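Local coordinates for protein succinate--CoA ligase subunit alpha (Campylobacter jejuni, PDB 6MEL) that forms the alpha subunit of a two-subunit ligase and carries a CoA-binding domain of Rossmann type at its N-terminal end, at residues Asn8-Val13 with Asn34-Ile39; Ile12-Thr17 with Ser69-Pro74; Ser81-Ala86 with Met106-Tyr111; Ile90-Val95 with Lys118-Asn123; Val94-His99 with Leu135-Gly140. One frame throughout, in Å; residues are numbered along the deposited sequence.

Contacts 1, 2 and 4 are parallel strand pairs of one sheet, taken across it from 34-39 through 10-14, 68-71 and 92-95 to 118-120. Contacts 1 and 2 lie about 10 Å apart between centres and share Ile12 and Val13, while Ser69 and Ile71 bond to Val94 and so tie contact 2 to contact 4. Contact 3 packs two helices over the sheet, and its segments alternate with those of contact 4 along the chain. Contact 5, sharing Val94 and Val95 with contact 4, joins this sheet to strand 133-136 of the second sheet. Contacts 1 to 4 thus build the Rossmann-type sheet and its helices, and contact 5 packs it against the second sheet.

Contact 1 (Asn8-Val13 with Asn34-Ile39)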
# COMPACT_ATOMS: atom_id res chain seq x y z
N ASN A 8 -12.72 -25.29 -18.37
CA ASN A 8 -13.36 -24.89 -19.62
C ASN A 8 -13.40 -23.37 -19.76
O ASN A 8 -13.63 -22.89 -20.85
CB ASN A 8 -14.80 -25.42 -19.73
CG ASN A 8 -14.81 -26.94 -19.73
OD1 ASN A 8 -13.94 -27.58 -20.33
ND2 ASN A 8 -15.72 -27.52 -18.97
N THR A 9 -13.21 -22.61 -18.67
CA THR A 9 -13.32 -21.14 -18.79
C THR A 9 -12.38 -20.65 -19.91
O THR A 9 -11.20 -20.87 -19.86
CB THR A 9 -12.94 -20.47 -17.47
OG1 THR A 9 -13.68 -21.07 -16.40
CG2 THR A 9 -13.15 -18.97 -17.51
N LYS A 10 -12.89 -19.91 -20.88
CA LYS A 10 -12.07 -19.31 -21.91
C LYS A 10 -11.45 -18.01 -21.40
O LYS A 10 -12.18 -17.13 -20.91
CB LYS A 10 -12.91 -18.99 -23.13
CG LYS A 10 -13.60 -20.22 -23.72
CD LYS A 10 -13.81 -20.14 -25.21
CE LYS A 10 -15.24 -20.40 -25.62
NZ LYS A 10 -16.06 -19.22 -25.25
N VAL A 11 -10.13 -17.88 -21.60
CA VAL A 11 -9.35 -16.79 -21.05
C VAL A 11 -8.54 -16.14 -22.17
O VAL A 11 -7.85 -16.85 -22.88
CB VAL A 11 -8.37 -17.32 -19.98
CG1 VAL A 11 -7.46 -16.20 -19.48
CG2 VAL A 11 -9.10 -18.01 -18.84
N ILE A 12 -8.56 -14.80 -22.22
CA ILE A 12 -7.62 -14.03 -23.00
C ILE A 12 -6.63 -13.37 -22.06
O ILE A 12 -6.94 -13.06 -20.89
CB ILE A 12 -8.31 -12.99 -23.87
CG1 ILE A 12 -9.26 -12.12 -23.05
CG2 ILE A 12 -9.03 -13.65 -25.03
CD1 ILE A 12 -9.78 -10.93 -23.82
N VAL A 13 -5.44 -13.09 -22.59
CA VAL A 13 -4.38 -12.46 -21.81
C VAL A 13 -4.14 -11.06 -22.39
O VAL A 13 -3.83 -10.92 -23.56
CB VAL A 13 -3.11 -13.32 -21.86
CG1 VAL A 13 -1.99 -12.69 -21.07
CG2 VAL A 13 -3.37 -14.75 -21.41
N ASN A 34 -7.68 -22.90 -20.24
CA ASN A 34 -8.11 -22.72 -21.63
C ASN A 34 -7.80 -21.28 -22.11
O ASN A 34 -8.70 -20.48 -22.32
CB ASN A 34 -9.61 -23.01 -21.79
CG ASN A 34 -10.05 -23.11 -23.24
OD1 ASN A 34 -9.22 -23.22 -24.12
ND2 ASN A 34 -11.35 -23.00 -23.52
N ILE A 35 -6.53 -20.95 -22.31
CA ILE A 35 -6.20 -19.69 -22.88
C ILE A 35 -6.46 -19.74 -24.38
O ILE A 35 -5.83 -20.53 -25.08
CB ILE A 35 -4.76 -19.30 -22.53
CG1 ILE A 35 -4.64 -19.02 -21.02
CG2 ILE A 35 -4.32 -18.11 -23.36
CD1 ILE A 35 -3.28 -18.64 -20.53
N VAL A 36 -7.30 -18.83 -24.89
CA VAL A 36 -7.72 -18.92 -26.29
C VAL A 36 -7.05 -17.84 -27.12
O VAL A 36 -7.27 -17.81 -28.31
CB VAL A 36 -9.25 -18.84 -26.46
CG1 VAL A 36 -9.93 -20.07 -25.90
CG2 VAL A 36 -9.80 -17.57 -25.83
N GLY A 37 -6.27 -16.96 -26.51
CA GLY A 37 -5.76 -15.79 -27.25
C GLY A 37 -5.23 -14.71 -26.34
O GLY A 37 -5.29 -14.77 -25.10
N GLY A 38 -4.71 -13.66 -26.94
CA GLY A 38 -4.22 -12.55 -26.14
C GLY A 38 -4.14 -11.28 -26.95
O GLY A 38 -4.28 -11.32 -28.20
N ILE A 39 -3.82 -10.18 -26.25
CA ILE A 39 -3.81 -8.86 -26.79
C ILE A 39 -2.37 -8.33 -26.69
O ILE A 39 -1.75 -8.39 -25.66
CB ILE A 39 -4.85 -7.96 -26.10
CG1 ILE A 39 -6.30 -8.41 -26.37
CG2 ILE A 39 -4.76 -6.53 -26.61
CD1 ILE A 39 -6.73 -9.63 -25.76
O HOH W 1 -9.68 -22.32 -18.17
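Val11 and Val13 grip the neighbouring strand at two points each. Val11 N donates to Asn34 O at 3.1 Å and its carbonyl receives Val36 N; further on, Val13 N bonds to Gly37 O, and Val13 O receives Ile39 N at 2.8 Å. The step from Asn34 and Val36 to Gly37 and Ile39 is one residue too long for a regular ladder, the mark of a beta bulge at Val36. Ile12 is worth following outward. Its CB lies 3.7 Å from Gly37 O. From there CG2 reaches back to Val36 CG2 at 4.1 Å, while CG1 sits between the backbone N and the carbonyl carbon (chi1 52°) and carries the chain forward, so that CD1 meets Ile39 CD1 at 3.8 Å. On the face bearing the valines, Val13 CG2 leans across the Ile35 side chain, 4.0 Å from CD1. At the start of the strands, Lys10 and Asn34 run side by side, and a water joins Thr9 O to Asn34 N. Helix 19-31 packs on Ile35, linking the two strands in the beta-alpha-beta crossover that opens this Rossmann-type fold.

Contact 2 (Ile12-Thr17 with Ser69-Pro74)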
# COMPACT_ATOMS: atom_id res chain seq x y z
N ILE A 12 -8.56 -14.80 -22.22
CA ILE A 12 -7.62 -14.03 -23.00
C ILE A 12 -6.63 -13.37 -22.06
O ILE A 12 -6.94 -13.06 -20.89
CB ILE A 12 -8.31 -12.99 -23.87
CG1 ILE A 12 -9.26 -12.12 -23.05
CG2 ILE A 12 -9.03 -13.65 -25.03
CD1 ILE A 12 -9.78 -10.93 -23.82
N VAL A 13 -5.44 -13.09 -22.59
CA VAL A 13 -4.38 -12.46 -21.81
C VAL A 13 -4.14 -11.06 -22.39
O VAL A 13 -3.83 -10.92 -23.56
CB VAL A 13 -3.11 -13.32 -21.86
CG1 VAL A 13 -1.99 -12.69 -21.07
CG2 VAL A 13 -3.37 -14.75 -21.41
N GLN A 14 -4.27 -10.03 -21.56
CA GLN A 14 -3.88 -8.68 -21.96
C GLN A 14 -2.40 -8.52 -21.56
O GLN A 14 -2.01 -8.87 -20.43
CB GLN A 14 -4.83 -7.64 -21.37
CG GLN A 14 -6.24 -7.69 -21.94
CD GLN A 14 -7.23 -6.86 -21.17
OE1 GLN A 14 -8.15 -7.39 -20.54
NE2 GLN A 14 -7.06 -5.54 -21.23
N GLY A 15 -1.58 -8.06 -22.51
CA GLY A 15 -0.13 -8.01 -22.35
C GLY A 15 0.52 -9.37 -22.63
O GLY A 15 1.56 -9.72 -22.08
N PHE A 16 -0.03 -10.07 -23.62
CA PHE A 16 0.25 -11.47 -23.90
C PHE A 16 1.70 -11.70 -24.34
O PHE A 16 2.22 -12.74 -24.07
CB PHE A 16 -0.71 -11.95 -24.98
CG PHE A 16 -0.77 -13.42 -25.28
CD1 PHE A 16 -0.59 -14.38 -24.31
CD2 PHE A 16 -1.11 -13.84 -26.56
CE1 PHE A 16 -0.73 -15.73 -24.60
CE2 PHE A 16 -1.25 -15.18 -26.85
CZ PHE A 16 -1.05 -16.13 -25.87
N THR A 17 2.34 -10.75 -25.04
CA THR A 17 3.64 -11.04 -25.64
C THR A 17 4.78 -10.54 -24.76
O THR A 17 5.89 -10.78 -25.08
CB THR A 17 3.82 -10.48 -27.06
OG1 THR A 17 3.61 -9.07 -27.06
CG2 THR A 17 2.90 -11.13 -28.05
N SER A 69 -10.56 -12.29 -18.65
CA SER A 69 -9.28 -11.79 -19.07
C SER A 69 -8.29 -11.84 -17.91
O SER A 69 -8.62 -11.56 -16.72
CB SER A 69 -9.41 -10.38 -19.60
OG SER A 69 -8.15 -9.93 -20.06
N LEU A 70 -7.04 -12.11 -18.26
CA LEU A 70 -5.91 -12.15 -17.32
C LEU A 70 -4.93 -11.05 -17.76
O LEU A 70 -4.41 -11.07 -18.91
CB LEU A 70 -5.28 -13.54 -17.38
CG LEU A 70 -3.96 -13.73 -16.61
CD1 LEU A 70 -4.10 -13.42 -15.14
CD2 LEU A 70 -3.50 -15.17 -16.76
N ILE A 71 -4.70 -10.08 -16.87
CA ILE A 71 -4.04 -8.82 -17.24
C ILE A 71 -2.66 -8.71 -16.60
O ILE A 71 -2.52 -8.66 -15.36
CB ILE A 71 -4.94 -7.64 -16.85
CG1 ILE A 71 -6.31 -7.75 -17.53
CG2 ILE A 71 -4.23 -6.32 -17.14
CD1 ILE A 71 -7.22 -6.59 -17.31
N PHE A 72 -1.63 -8.60 -17.46
CA PHE A 72 -0.22 -8.52 -17.07
C PHE A 72 0.43 -7.19 -17.48
O PHE A 72 1.63 -7.04 -17.29
CB PHE A 72 0.63 -9.61 -17.73
CG PHE A 72 0.46 -10.98 -17.12
CD1 PHE A 72 1.08 -11.28 -15.91
CD2 PHE A 72 -0.28 -11.97 -17.75
CE1 PHE A 72 0.94 -12.54 -15.33
CE2 PHE A 72 -0.43 -13.23 -17.17
CZ PHE A 72 0.17 -13.51 -15.96
N VAL A 73 -0.36 -6.23 -17.97
CA VAL A 73 0.21 -5.02 -18.54
C VAL A 73 0.87 -4.19 -17.43
O VAL A 73 0.54 -4.31 -16.25
CB VAL A 73 -0.84 -4.17 -19.27
CG1 VAL A 73 -1.52 -4.96 -20.38
CG2 VAL A 73 -1.83 -3.54 -18.27
N PRO A 74 1.83 -3.32 -17.79
CA PRO A 74 2.51 -2.51 -16.80
C PRO A 74 1.54 -1.56 -16.08
O PRO A 74 0.45 -1.29 -16.54
CB PRO A 74 3.51 -1.67 -17.64
CG PRO A 74 3.63 -2.41 -18.99
CD PRO A 74 2.27 -3.05 -19.18
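Ile12 starts the pairing with its carbonyl, which takes Leu70 N at 2.8 Å, while its CG1 rests 3.9 Å from Ser69 CB. Next comes Val13, whose CG1, anti to the backbone N (chi1 179°), lies 3.6 Å from Leu70 O and comes up to the rim of the Phe72 ring in the ring plane, 3.8 Å from CD2. Gln14 makes the largest single contribution. Its N-H goes to Leu70 O and its carbonyl receives Phe72 N in a nearly straight bond (168° at the hydrogen), so the ladder runs on just past the end of strand 68-71. The side chain of Gln14 leaves CB with CG anti to the carbonyl carbon and then extends, turning back over Ser69 and alongside Ile71. There Ser69 OG donates to OE1 at 2.6 Å, in the plane of the amide and on a lone pair. The other end of the amide is held as well, since NE2 bonds to Ser81 O; with both ends engaged, the rotation of the flat group is fixed, and Ile71 CD1 packs 3.5 Å from OE1. Gly15, at positive phi, turns the chain off the strand, with its N 3.8 Å from Val73 CG1. The two strands are central ones in the sheet. Helices 57-64 and 78-87 pack on the side of Gln14, helix 19-31 lies against Phe72, and strands 34-39 and 92-95 continue the sheet on either side.

Contact 3 (Ser81-Ala86 with Met106-Tyr111); sequences SVIEAA and MFAKQY
Two helices of the Rossmann-type domain, 78-87 and 102-115, lie next to each other over the same side of the parallel part of the sheet and meet through Val82, Ile83 and Ala86 on one and Ala108 and Tyr111 on the other. Their segments run almost parallel, 8° apart in direction, with axes 8.8 Å from each other. The small Ala108 faces the first helix: its CB is met from two directions, by Val82 CG1 at 3.8 Å and Ile83 CG1 at 3.9 Å. One turn further on, Tyr111 has CG anti to its own nitrogen (chi1 -170°), which swings the ring across to the first helix. Ile83 meets it at about a right angle, CG2 resting 3.9 Å from CD2, and Ala86 CB approaches the same CD2 obliquely at 4.0 Å. The carbonyl of Ile83 also lies in the ring plane, its O 3.8 Å from CE2, so the ring meets this oxygen edge-on. The hydroxyl is bonded to Asp87, just beyond the first segment, which holds that end, while Ile83 and Ala86 pack along the CD2-CE2 edge. Lys109 and Gln110 turn to other partners, including acidic side chains of the neighbouring subunit. On the sheet side, Val82 reaches Ile119 and Val95. This is the packing of successive crossover helices in a beta-alpha-beta-alpha-beta run, laid side by side on one face of a Rossmann-type sheet.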
# COMPACT_ATOMS: atom_id res chain seq x y z
N SER A 81 -6.46 -0.71 -19.41
CA SER A 81 -6.69 -2.12 -19.81
C SER A 81 -7.92 -2.69 -19.11
O SER A 81 -8.66 -3.49 -19.74
CB SER A 81 -5.47 -3.01 -19.61
OG SER A 81 -4.46 -2.65 -20.54
N VAL A 82 -8.18 -2.27 -17.86
CA VAL A 82 -9.38 -2.70 -17.16
C VAL A 82 -10.62 -2.08 -17.85
O VAL A 82 -11.62 -2.78 -18.11
CB VAL A 82 -9.33 -2.34 -15.66
CG1 VAL A 82 -10.69 -2.54 -15.00
CG2 VAL A 82 -8.25 -3.15 -14.97
N ILE A 83 -10.54 -0.79 -18.18
CA ILE A 83 -11.61 -0.08 -18.88
C ILE A 83 -11.87 -0.75 -20.24
O ILE A 83 -12.99 -0.94 -20.59
CB ILE A 83 -11.29 1.42 -18.99
CG1 ILE A 83 -11.42 2.09 -17.62
CG2 ILE A 83 -12.17 2.10 -20.02
CD1 ILE A 83 -10.90 3.51 -17.59
N GLU A 84 -10.81 -1.06 -20.99
CA GLU A 84 -10.93 -1.72 -22.28
C GLU A 84 -11.69 -3.07 -22.16
O GLU A 84 -12.59 -3.38 -22.93
CB GLU A 84 -9.54 -1.97 -22.85
CG GLU A 84 -9.57 -2.58 -24.25
CD GLU A 84 -8.22 -2.76 -24.92
OE1 GLU A 84 -7.14 -2.50 -24.25
OE2 GLU A 84 -8.24 -3.23 -26.08
N ALA A 85 -11.31 -3.87 -21.18
CA ALA A 85 -11.95 -5.14 -20.91
C ALA A 85 -13.44 -4.95 -20.62
O ALA A 85 -14.27 -5.67 -21.18
CB ALA A 85 -11.26 -5.85 -19.77
N ALA A 86 -13.76 -3.98 -19.77
CA ALA A 86 -15.12 -3.72 -19.41
C ALA A 86 -15.91 -3.24 -20.63
O ALA A 86 -17.07 -3.67 -20.82
CB ALA A 86 -15.21 -2.73 -18.28
N MET A 106 -9.50 3.61 -9.15
CA MET A 106 -10.76 4.15 -8.70
C MET A 106 -11.71 4.33 -9.90
O MET A 106 -12.87 3.89 -9.87
CB MET A 106 -10.55 5.50 -8.00
CG MET A 106 -11.78 6.04 -7.27
SD MET A 106 -11.42 7.59 -6.35
CE MET A 106 -10.80 8.59 -7.68
N PHE A 107 -11.25 5.02 -10.93
CA PHE A 107 -12.06 5.28 -12.13
C PHE A 107 -12.33 3.99 -12.91
O PHE A 107 -13.46 3.77 -13.36
CB PHE A 107 -11.40 6.32 -13.04
CG PHE A 107 -11.62 7.74 -12.58
CD1 PHE A 107 -12.88 8.31 -12.64
CD2 PHE A 107 -10.57 8.48 -12.06
CE1 PHE A 107 -13.09 9.60 -12.18
CE2 PHE A 107 -10.78 9.79 -11.63
CZ PHE A 107 -12.03 10.35 -11.72
N ALA A 108 -11.35 3.10 -13.01
CA ALA A 108 -11.54 1.86 -13.79
C ALA A 108 -12.57 0.96 -13.11
O ALA A 108 -13.41 0.37 -13.79
CB ALA A 108 -10.25 1.14 -14.03
N LYS A 109 -12.55 0.88 -11.79
CA LYS A 109 -13.53 0.10 -11.08
C LYS A 109 -14.96 0.66 -11.24
O LYS A 109 -15.89 -0.12 -11.36
CB LYS A 109 -13.21 -0.05 -9.59
CG LYS A 109 -14.19 -0.96 -8.87
CD LYS A 109 -13.69 -1.52 -7.60
CE LYS A 109 -14.69 -2.35 -6.84
NZ LYS A 109 -14.30 -2.40 -5.44
N GLN A 110 -15.13 1.98 -11.19
CA GLN A 110 -16.46 2.57 -11.36
C GLN A 110 -16.98 2.15 -12.75
O GLN A 110 -18.14 1.77 -12.90
CB GLN A 110 -16.45 4.10 -11.26
CG GLN A 110 -16.32 4.66 -9.85
CD GLN A 110 -16.88 6.07 -9.80
OE1 GLN A 110 -17.25 6.65 -10.82
NE2 GLN A 110 -16.97 6.63 -8.60
N TYR A 111 -16.11 2.15 -13.76
CA TYR A 111 -16.57 1.78 -15.10
C TYR A 111 -16.89 0.27 -15.16
O TYR A 111 -17.92 -0.14 -15.70
CB TYR A 111 -15.59 2.23 -16.18
CG TYR A 111 -16.15 2.08 -17.57
CD1 TYR A 111 -17.26 2.82 -17.98
CD2 TYR A 111 -15.60 1.22 -18.49
CE1 TYR A 111 -17.81 2.68 -19.24
CE2 TYR A 111 -16.11 1.10 -19.78
CZ TYR A 111 -17.23 1.82 -20.16
OH TYR A 111 -17.75 1.77 -21.42

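Contact 4 (Ile90-Val95 with Lys118-Asn123)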
# COMPACT_ATOMS: atom_id res chain seq x y z
N ILE A 90 -16.02 -8.17 -21.24
CA ILE A 90 -15.43 -9.09 -20.27
C ILE A 90 -16.22 -9.08 -18.95
O ILE A 90 -16.61 -8.02 -18.50
CB ILE A 90 -13.94 -8.78 -20.06
CG1 ILE A 90 -13.16 -8.95 -21.36
CG2 ILE A 90 -13.35 -9.63 -18.94
CD1 ILE A 90 -13.13 -10.39 -21.89
N LYS A 91 -16.41 -10.26 -18.35
CA LYS A 91 -17.20 -10.40 -17.12
C LYS A 91 -16.32 -10.54 -15.87
O LYS A 91 -16.76 -10.22 -14.79
CB LYS A 91 -18.15 -11.58 -17.24
CG LYS A 91 -19.24 -11.38 -18.31
CD LYS A 91 -19.96 -10.04 -18.21
CE LYS A 91 -20.74 -9.66 -19.46
NZ LYS A 91 -20.88 -8.18 -19.58
N LEU A 92 -15.08 -10.95 -16.03
CA LEU A 92 -14.13 -11.15 -14.94
C LEU A 92 -12.73 -10.82 -15.48
O LEU A 92 -12.29 -11.39 -16.46
CB LEU A 92 -14.18 -12.60 -14.43
CG LEU A 92 -13.19 -12.89 -13.29
CD1 LEU A 92 -13.56 -12.12 -12.03
CD2 LEU A 92 -13.12 -14.38 -12.96
N ALA A 93 -12.07 -9.84 -14.86
CA ALA A 93 -10.71 -9.45 -15.18
C ALA A 93 -9.83 -9.69 -13.96
O ALA A 93 -10.09 -9.14 -12.89
CB ALA A 93 -10.66 -8.00 -15.60
N VAL A 94 -8.79 -10.50 -14.16
CA VAL A 94 -7.85 -10.82 -13.15
C VAL A 94 -6.60 -9.97 -13.38
O VAL A 94 -5.93 -10.11 -14.41
CB VAL A 94 -7.54 -12.33 -13.18
CG1 VAL A 94 -6.55 -12.71 -12.11
CG2 VAL A 94 -8.79 -13.18 -13.07
N VAL A 95 -6.27 -9.10 -12.43
CA VAL A 95 -5.23 -8.10 -12.69
C VAL A 95 -4.05 -8.36 -11.74
O VAL A 95 -4.16 -8.13 -10.55
CB VAL A 95 -5.76 -6.66 -12.51
CG1 VAL A 95 -4.69 -5.63 -12.84
CG2 VAL A 95 -7.03 -6.39 -13.29
N LYS A 118 -16.59 -7.95 -13.07
CA LYS A 118 -15.93 -8.10 -11.79
C LYS A 118 -14.42 -8.08 -12.00
O LYS A 118 -13.92 -8.50 -13.05
CB LYS A 118 -16.35 -9.43 -11.18
CG LYS A 118 -17.86 -9.61 -10.99
CD LYS A 118 -18.11 -11.13 -10.90
CE LYS A 118 -19.20 -11.55 -9.95
NZ LYS A 118 -20.49 -11.67 -10.67
N ILE A 119 -13.71 -7.66 -10.96
CA ILE A 119 -12.25 -7.60 -10.97
C ILE A 119 -11.72 -8.45 -9.82
O ILE A 119 -12.28 -8.48 -8.72
CB ILE A 119 -11.80 -6.14 -10.82
CG1 ILE A 119 -12.19 -5.26 -12.01
CG2 ILE A 119 -10.30 -6.05 -10.55
CD1 ILE A 119 -12.27 -3.79 -11.66
N ILE A 120 -10.59 -9.11 -10.08
CA ILE A 120 -9.75 -9.72 -9.06
C ILE A 120 -8.40 -9.04 -9.15
O ILE A 120 -7.74 -9.09 -10.16
CB ILE A 120 -9.64 -11.24 -9.25
CG1 ILE A 120 -11.00 -11.92 -9.03
CG2 ILE A 120 -8.56 -11.84 -8.38
CD1 ILE A 120 -11.03 -13.38 -9.46
N GLY A 121 -8.04 -8.36 -8.07
CA GLY A 121 -6.81 -7.59 -8.00
C GLY A 121 -7.14 -6.10 -7.90
O GLY A 121 -8.25 -5.72 -7.47
N PRO A 122 -6.22 -5.19 -8.24
CA PRO A 122 -4.91 -5.50 -8.78
C PRO A 122 -3.91 -5.88 -7.69
O PRO A 122 -4.30 -6.03 -6.54
CB PRO A 122 -4.53 -4.17 -9.46
CG PRO A 122 -5.13 -3.12 -8.57
CD PRO A 122 -6.44 -3.73 -8.11
N ASN A 123 -2.65 -6.05 -8.08
CA ASN A 123 -1.55 -6.36 -7.14
C ASN A 123 -1.87 -7.68 -6.42
O ASN A 123 -1.95 -7.76 -5.17
CB ASN A 123 -1.32 -5.25 -6.11
CG ASN A 123 -0.07 -5.48 -5.29
OD1 ASN A 123 0.72 -6.35 -5.63
ND2 ASN A 123 0.11 -4.72 -4.21
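Lys91 O and Lys118 N open the ladder at 2.9 Å, with the donor standing well above the carbonyl plane. The later donors lie nearer the plane or the axis of their carbonyls. Lys118 O accepts Ala93 N, Ala93 O accepts Ile120 N at 2.9 Å, and Ile120 O takes Val95 N at 2.7 Å in a bond that is nearly linear, 171° at the hydrogen. Each of these carbonyls except Lys91 O also has an alpha C-H of the opposite strand beside it: Leu92 CA at Lys118 O, Ile119 CA at Ala93 O, Val94 CA at Ile120 O. Leu92 and Val94 turn their own backbone groups the other way, to Ser69 and Ile71, so strand 92-95 is bonded along both edges, while the backbone of Ile119 bonds to Leu186. Beyond the ladder the pattern changes. The peptide before Pro122 is cis, and Val95 O lies 3.3 Å from Pro122 CA, while Asn123 N probably bonds to Thr97 O. The side-chain amide of Asn123 bonds through ND2 to Asp181. Between the side chains, Leu92 CD1 and Ile120 CD1 touch at 3.8 Å on one face. Near the end of the ladder, Val95 CG1, anti to its backbone N (chi1 -177°), runs alongside the proline and reaches Pro122 CB at 3.7 Å. The backbone groups facing across the paired strands thus satisfy one another up to Val95 N; Pro122 has no N-H to offer, so Val95 O is met there by its CA.

Contact 5 (Val94-His99 with Leu135-Gly140)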
# COMPACT_ATOMS: atom_id res chain seq x y z
N VAL A 94 -8.79 -10.50 -14.16
CA VAL A 94 -7.85 -10.82 -13.15
C VAL A 94 -6.60 -9.97 -13.38
O VAL A 94 -5.93 -10.11 -14.41
CB VAL A 94 -7.54 -12.33 -13.18
CG1 VAL A 94 -6.55 -12.71 -12.11
CG2 VAL A 94 -8.79 -13.18 -13.07
N VAL A 95 -6.27 -9.10 -12.43
CA VAL A 95 -5.23 -8.10 -12.69
C VAL A 95 -4.05 -8.36 -11.74
O VAL A 95 -4.16 -8.13 -10.55
CB VAL A 95 -5.76 -6.66 -12.51
CG1 VAL A 95 -4.69 -5.63 -12.84
CG2 VAL A 95 -7.03 -6.39 -13.29
N ILE A 96 -2.91 -8.76 -12.30
CA ILE A 96 -1.76 -9.17 -11.52
C ILE A 96 -0.93 -7.98 -11.05
O ILE A 96 -0.47 -7.99 -9.90
CB ILE A 96 -0.88 -10.13 -12.34
CG1 ILE A 96 -1.68 -11.36 -12.82
CG2 ILE A 96 0.37 -10.52 -11.57
CD1 ILE A 96 -2.42 -12.10 -11.72
N THR A 97 -0.74 -7.00 -11.93
CA THR A 97 0.30 -5.98 -11.84
C THR A 97 0.16 -5.15 -10.55
O THR A 97 -0.94 -4.82 -10.10
CB THR A 97 0.19 -5.04 -13.05
OG1 THR A 97 0.17 -5.90 -14.19
CG2 THR A 97 1.28 -4.00 -13.14
N GLU A 98 1.32 -4.86 -9.95
CA GLU A 98 1.48 -4.01 -8.79
C GLU A 98 1.82 -2.57 -9.25
O GLU A 98 2.27 -2.37 -10.36
CB GLU A 98 2.60 -4.56 -7.89
CG GLU A 98 2.72 -3.81 -6.54
CD GLU A 98 3.50 -4.53 -5.42
OE1 GLU A 98 4.39 -5.32 -5.82
OE2 GLU A 98 3.21 -4.31 -4.16
N HIS A 99 1.62 -1.60 -8.35
CA HIS A 99 2.01 -0.18 -8.47
C HIS A 99 1.07 0.59 -9.41
O HIS A 99 1.46 1.63 -9.95
CB HIS A 99 3.51 -0.01 -8.83
CG HIS A 99 4.43 -0.70 -7.89
ND1 HIS A 99 4.37 -0.49 -6.50
CD2 HIS A 99 5.39 -1.63 -8.10
CE1 HIS A 99 5.29 -1.23 -5.91
NE2 HIS A 99 5.89 -1.98 -6.86
N LEU A 135 -5.02 -18.76 -13.29
CA LEU A 135 -4.94 -17.47 -14.01
C LEU A 135 -4.10 -16.55 -13.15
O LEU A 135 -4.61 -15.95 -12.17
CB LEU A 135 -6.33 -16.87 -14.21
CG LEU A 135 -7.27 -17.50 -15.24
CD1 LEU A 135 -7.82 -18.83 -14.74
CD2 LEU A 135 -8.43 -16.57 -15.49
N GLY A 136 -2.81 -16.49 -13.46
CA GLY A 136 -1.89 -15.74 -12.63
C GLY A 136 -0.57 -16.46 -12.46
O GLY A 136 -0.16 -17.22 -13.35
N ILE A 137 0.08 -16.15 -11.34
CA ILE A 137 1.49 -16.39 -11.14
C ILE A 137 1.70 -17.38 -9.98
O ILE A 137 2.83 -17.57 -9.50
CB ILE A 137 2.25 -15.08 -10.86
CG1 ILE A 137 1.79 -14.44 -9.54
CG2 ILE A 137 2.15 -14.11 -12.04
CD1 ILE A 137 2.65 -13.23 -9.10
N MET A 138 0.63 -18.03 -9.51
CA MET A 138 0.80 -18.94 -8.38
C MET A 138 1.42 -20.27 -8.84
O MET A 138 1.18 -20.72 -9.96
CB MET A 138 -0.52 -19.20 -7.66
CG MET A 138 -1.55 -19.93 -8.50
SD MET A 138 -2.25 -18.90 -9.84
CE MET A 138 -3.20 -17.77 -8.82
N PRO A 139 2.21 -20.94 -7.96
CA PRO A 139 2.76 -22.27 -8.22
C PRO A 139 1.67 -23.35 -8.18
O PRO A 139 1.14 -23.70 -7.11
CB PRO A 139 3.79 -22.48 -7.11
CG PRO A 139 3.23 -21.63 -5.94
CD PRO A 139 2.60 -20.43 -6.63
N GLY A 140 1.33 -23.86 -9.37
CA GLY A 140 0.19 -24.78 -9.52
C GLY A 140 0.26 -26.01 -8.62
O GLY A 140 -0.75 -26.45 -8.06
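Val94 and Ile96 face Leu135, Gly136 and Ile137 without a hydrogen bond between them; everything here is van der Waals packing. Of the contacts between side chains, one is Val94 against Leu135: the valine stands roughly perpendicular to the leucine, its CG2 4.2 Å from CD2 of Leu135. The other is Ile96 with Ile137: the two run antiparallel alongside one another, and their CG2 methyls meet at 4.0 Å. Ile137 holds CG1 between its backbone N and carbonyl carbon (chi1 65°), which leaves CG2 as the branch turned to Ile96. A second group sets side chains against backbone. Val94 CG1, the other methyl of that valine, lies 3.8 Å from Leu135 O, a carbonyl that is met by carbon rather than by a donor of this segment. Ile96 is bent at chi2 (-52°), which brings CD1 to 3.8 Å from Gly136 CA, where a residue with no side chain lets the methyl settle directly on the main chain. Both segments are leaving their strands at this point, so the touch is made partly by strand ends and partly by the loops that follow. Around it, Leu70 of strand 68-71 packs on Val94 and Ile96, and the ring of Phe72 meets both Ile96 and Ile137. Strand 126-129 adds Ile127 against Val94 and Leu135, while Leu135 also reaches Val68, so that strand 133-136, at the margin of the second sheet, lies against the face of the first sheet remote from helix 78-87.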